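Local atomic coordinates of FIG000988: Predicted permease (Vibrio cholerae, PDB entry 6MJP), a protein that probably forms part of the LptBFG ABC transporter, which moves lipopolysaccharide from the inner membrane toward the outer membrane. Residues I99-A113 with V273-P285. Residues are numbered along the deposited sequence; the frame is centred on the assembly and turned at random.
Sequences IRAALYLALITASVA and VVCIPLLTMLVVP
Ile276 enters as a knob among Ala106, Thr109, Ala110 and Ala113, where two nearly antiparallel helices of the LptF/LptG transmembrane bundle meet. The segments 99-113 and 273-285, both in predicted membrane spans, cross at 158° with axes 8.8 Å apart, a spacing consistent with the small side chains of Ala102, Ala106 and Ala110 on this face. Ile276 splits its branches: CG2, anti to the backbone N, lies 3.9 Å from Ala106 O, while CG1 reaches Ala113 CB. At the 106-277 level the backbones come closest, the CA atoms of Ala106 and Pro277 being 5.3 Å apart; the proline leaves a kink in its helix. Two turns beyond Pro277, Val284 CG2 meets Ala102 CB at 3.6 Å and its CG1 rests against Ile99 CG1. Met281 is bent at chi2 (-68°) and chi3 (-64°); its side chain and that of Ile99 cross at about a right angle, SD lying 3.7 Å from the Ile99 CG2 methyl, and Leu103 CD2 touches the same thioether. Helix 48-81 also packs here, Ile72 on Ala102 and Pro65 on Ile276. No hydrogen bond links the two segments. Thr280 turns its hydroxyl back on its own helix, where OG1 donates to Ile276 O at 3.1 Å, on the face of that carbonyl opposite Thr280 N; Thr280 CG2 is left 3.7 Å from Ala102 CB.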
loop_
_atom_site.group_PDB
_atom_site.type_symbol
_atom_site.label_atom_id
_atom_site.label_comp_id
_atom_site.label_asym_id
_atom_site.label_seq_id
_atom_site.Cartn_x
_atom_site.Cartn_y
_atom_site.Cartn_z
ATOM N N ILE D 99 28.153 0.404 12.050
ATOM C CA ILE D 99 27.895 -1.001 12.357
ATOM C C ILE D 99 28.066 -1.273 13.846
ATOM O O ILE D 99 27.393 -2.147 14.407
ATOM C CB ILE D 99 28.801 -1.902 11.493
ATOM C CG1 ILE D 99 28.350 -1.857 10.024
ATOM C CG2 ILE D 99 28.834 -3.346 12.028
ATOM C CD1 ILE D 99 29.334 -2.489 9.053
ATOM N N ARG D 100 28.946 -0.537 14.521
ATOM C CA ARG D 100 29.102 -0.744 15.958
ATOM C C ARG D 100 27.878 -0.255 16.717
ATOM O O ARG D 100 27.359 -0.957 17.592
ATOM C CB ARG D 100 30.361 -0.051 16.466
ATOM C CG ARG D 100 30.607 -0.300 17.944
ATOM N N ALA D 101 27.397 0.947 16.380
ATOM C CA ALA D 101 26.174 1.469 16.981
ATOM C C ALA D 101 24.987 0.558 16.703
ATOM O O ALA D 101 24.179 0.284 17.601
ATOM C CB ALA D 101 25.897 2.870 16.446
ATOM N N ALA D 102 24.861 0.091 15.456
ATOM C CA ALA D 102 23.760 -0.798 15.094
ATOM C C ALA D 102 23.825 -2.115 15.864
ATOM O O ALA D 102 22.798 -2.616 16.332
ATOM C CB ALA D 102 23.772 -1.054 13.592
ATOM N N LEU D 103 25.026 -2.689 16.013
ATOM C CA LEU D 103 25.152 -3.915 16.784
ATOM C C LEU D 103 24.794 -3.702 18.248
ATOM O O LEU D 103 24.236 -4.609 18.876
ATOM C CB LEU D 103 26.563 -4.496 16.659
ATOM C CG LEU D 103 26.924 -5.225 15.352
ATOM C CD1 LEU D 103 28.372 -5.716 15.384
ATOM C CD2 LEU D 103 25.964 -6.376 15.012
ATOM N N TYR D 104 25.079 -2.526 18.811
ATOM C CA TYR D 104 24.710 -2.301 20.208
ATOM C C TYR D 104 23.198 -2.204 20.368
ATOM O O TYR D 104 22.624 -2.787 21.297
ATOM C CB TYR D 104 25.391 -1.046 20.755
ATOM C CG TYR D 104 25.225 -0.880 22.253
ATOM N N LEU D 105 22.535 -1.466 19.472
ATOM C CA LEU D 105 21.079 -1.425 19.503
ATOM C C LEU D 105 20.491 -2.803 19.247
ATOM O O LEU D 105 19.502 -3.190 19.880
ATOM C CB LEU D 105 20.558 -0.422 18.479
ATOM C CG LEU D 105 20.630 1.051 18.879
ATOM C CD1 LEU D 105 20.594 1.915 17.645
ATOM C CD2 LEU D 105 19.479 1.402 19.810
ATOM N N ALA D 106 21.087 -3.561 18.320
ATOM C CA ALA D 106 20.602 -4.912 18.053
ATOM C C ALA D 106 20.711 -5.791 19.294
ATOM O O ALA D 106 19.778 -6.532 19.615
ATOM C CB ALA D 106 21.367 -5.527 16.882
ATOM N N LEU D 107 21.831 -5.701 20.017
ATOM C CA LEU D 107 21.987 -6.480 21.245
ATOM C C LEU D 107 20.923 -6.118 22.275
ATOM O O LEU D 107 20.365 -7.002 22.937
ATOM C CB LEU D 107 23.388 -6.280 21.828
ATOM C CG LEU D 107 23.673 -6.933 23.188
ATOM C CD1 LEU D 107 23.625 -8.442 23.091
ATOM C CD2 LEU D 107 25.013 -6.497 23.750
ATOM N N ILE D 108 20.631 -4.826 22.426
ATOM C CA ILE D 108 19.602 -4.397 23.371
ATOM C C ILE D 108 18.254 -5.000 22.999
ATOM O O ILE D 108 17.615 -5.691 23.802
ATOM C CB ILE D 108 19.521 -2.864 23.417
ATOM C CG1 ILE D 108 20.809 -2.268 23.978
ATOM C CG2 ILE D 108 18.330 -2.423 24.242
ATOM C CD1 ILE D 108 20.835 -0.771 23.923
ATOM N N THR D 109 17.799 -4.729 21.769
ATOM C CA THR D 109 16.517 -5.249 21.308
ATOM C C THR D 109 16.493 -6.773 21.281
ATOM O O THR D 109 15.427 -7.374 21.453
ATOM C CB THR D 109 16.196 -4.701 19.919
ATOM O OG1 THR D 109 16.515 -3.305 19.866
ATOM C CG2 THR D 109 14.716 -4.879 19.604
ATOM N N ALA D 110 17.636 -7.423 21.053
ATOM C CA ALA D 110 17.640 -8.884 21.039
ATOM C C ALA D 110 17.408 -9.442 22.434
ATOM O O ALA D 110 16.721 -10.458 22.600
ATOM C CB ALA D 110 18.952 -9.418 20.466
ATOM N N SER D 111 17.974 -8.787 23.448
ATOM C CA SER D 111 17.750 -9.215 24.823
ATOM C C SER D 111 16.288 -9.064 25.209
ATOM O O SER D 111 15.723 -9.929 25.894
ATOM C CB SER D 111 18.638 -8.407 25.770
ATOM O OG SER D 111 20.012 -8.557 25.456
ATOM N N VAL D 112 15.663 -7.964 24.782
ATOM C CA VAL D 112 14.237 -7.769 25.033
ATOM C C VAL D 112 13.423 -8.841 24.320
ATOM O O VAL D 112 12.527 -9.458 24.909
ATOM C CB VAL D 112 13.807 -6.360 24.593
ATOM C CG1 VAL D 112 12.324 -6.131 24.880
ATOM C CG2 VAL D 112 14.666 -5.308 25.283
ATOM N N ALA D 113 13.725 -9.078 23.039
ATOM C CA ALA D 113 13.012 -10.104 22.290
ATOM C C ALA D 113 13.230 -11.487 22.888
ATOM O O ALA D 113 12.312 -12.317 22.880
ATOM C CB ALA D 113 13.445 -10.083 20.824
ATOM N N VAL D 273 15.058 -14.543 18.084
ATOM C CA VAL D 273 16.133 -13.877 18.806
ATOM C C VAL D 273 17.407 -13.828 17.979
ATOM O O VAL D 273 18.176 -12.864 18.068
ATOM C CB VAL D 273 16.354 -14.595 20.141
ATOM C CG1 VAL D 273 17.342 -13.833 20.997
ATOM C CG2 VAL D 273 15.018 -14.764 20.843
ATOM N N VAL D 274 17.659 -14.856 17.168
ATOM C CA VAL D 274 18.849 -14.851 16.322
ATOM C C VAL D 274 18.647 -13.992 15.079
ATOM O O VAL D 274 19.625 -13.540 14.473
ATOM C CB VAL D 274 19.234 -16.303 15.975
ATOM C CG1 VAL D 274 20.408 -16.366 15.011
ATOM C CG2 VAL D 274 19.586 -17.072 17.246
ATOM N N CYS D 275 17.404 -13.710 14.700
ATOM C CA CYS D 275 17.180 -12.977 13.459
ATOM C C CYS D 275 17.341 -11.480 13.650
ATOM O O CYS D 275 17.541 -10.757 12.665
ATOM C CB CYS D 275 15.784 -13.254 12.916
ATOM S SG CYS D 275 14.541 -12.153 13.598
ATOM N N ILE D 276 17.216 -11.008 14.891
ATOM C CA ILE D 276 17.281 -9.586 15.234
ATOM C C ILE D 276 18.606 -9.006 14.751
ATOM O O ILE D 276 18.602 -8.015 14.004
ATOM C CB ILE D 276 17.113 -9.340 16.746
ATOM C CG1 ILE D 276 15.809 -9.919 17.307
ATOM C CG2 ILE D 276 17.164 -7.843 17.031
ATOM C CD1 ILE D 276 14.579 -9.311 16.706
ATOM N N PRO D 277 19.757 -9.569 15.147
ATOM C CA PRO D 277 21.016 -9.008 14.657
ATOM C C PRO D 277 21.246 -9.255 13.177
ATOM O O PRO D 277 21.854 -8.401 12.524
ATOM C CB PRO D 277 22.068 -9.704 15.527
ATOM C CG PRO D 277 21.472 -11.008 15.824
ATOM C CD PRO D 277 20.017 -10.713 16.042
ATOM N N LEU D 278 20.786 -10.377 12.616
ATOM C CA LEU D 278 21.004 -10.612 11.189
ATOM C C LEU D 278 20.316 -9.546 10.351
ATOM O O LEU D 278 20.893 -9.031 9.386
ATOM C CB LEU D 278 20.507 -11.999 10.795
ATOM C CG LEU D 278 21.155 -13.174 11.523
ATOM C CD1 LEU D 278 20.319 -14.420 11.304
ATOM C CD2 LEU D 278 22.591 -13.395 11.063
ATOM N N LEU D 279 19.070 -9.211 10.706
ATOM C CA LEU D 279 18.325 -8.185 9.982
ATOM C C LEU D 279 18.993 -6.825 10.116
ATOM O O LEU D 279 19.035 -6.047 9.152
ATOM C CB LEU D 279 16.885 -8.133 10.494
ATOM C CG LEU D 279 15.934 -9.201 9.950
ATOM C CD1 LEU D 279 14.548 -9.080 10.562
ATOM C CD2 LEU D 279 15.857 -9.141 8.428
ATOM N N THR D 280 19.516 -6.526 11.313
ATOM C CA THR D 280 20.251 -5.286 11.536
ATOM C C THR D 280 21.433 -5.164 10.583
ATOM O O THR D 280 21.591 -4.149 9.890
ATOM C CB THR D 280 20.739 -5.225 12.986
ATOM O OG1 THR D 280 19.634 -5.063 13.882
ATOM C CG2 THR D 280 21.683 -4.072 13.180
ATOM N N MET D 281 22.286 -6.193 10.550
ATOM C CA MET D 281 23.462 -6.161 9.692
ATOM C C MET D 281 23.083 -6.086 8.222
ATOM O O MET D 281 23.814 -5.492 7.422
ATOM C CB MET D 281 24.333 -7.380 9.967
ATOM C CG MET D 281 25.177 -7.238 11.222
ATOM S SD MET D 281 26.453 -5.973 11.033
ATOM C CE MET D 281 27.444 -6.697 9.721
ATOM N N LEU D 282 21.938 -6.655 7.850
ATOM C CA LEU D 282 21.505 -6.578 6.460
ATOM C C LEU D 282 21.035 -5.171 6.098
ATOM O O LEU D 282 21.350 -4.666 5.013
ATOM C CB LEU D 282 20.402 -7.603 6.197
ATOM C CG LEU D 282 19.703 -7.514 4.842
ATOM C CD1 LEU D 282 20.676 -7.686 3.695
ATOM C CD2 LEU D 282 18.634 -8.569 4.777
ATOM N N VAL D 283 20.295 -4.515 6.997
ATOM C CA VAL D 283 19.662 -3.240 6.663
ATOM C C VAL D 283 20.607 -2.048 6.799
ATOM O O VAL D 283 20.344 -0.983 6.218
ATOM C CB VAL D 283 18.410 -3.011 7.529
ATOM C CG1 VAL D 283 18.781 -2.645 8.967
ATOM C CG2 VAL D 283 17.534 -1.948 6.914
ATOM N N VAL D 284 21.702 -2.185 7.547
ATOM C CA VAL D 284 22.638 -1.068 7.683
ATOM C C VAL D 284 23.179 -0.605 6.332
ATOM O O VAL D 284 23.084 0.596 6.035
ATOM C CB VAL D 284 23.746 -1.422 8.689
ATOM C CG1 VAL D 284 24.848 -0.419 8.597
ATOM C CG2 VAL D 284 23.188 -1.430 10.090
ATOM N N PRO D 285 23.722 -1.476 5.467
ATOM C CA PRO D 285 24.133 -1.004 4.131
ATOM C C PRO D 285 22.967 -0.611 3.233
ATOM O O PRO D 285 23.178 0.157 2.288
ATOM C CB PRO D 285 24.890 -2.204 3.546
ATOM C CG PRO D 285 25.087 -3.161 4.680
ATOM C CD PRO D 285 23.964 -2.922 5.613
#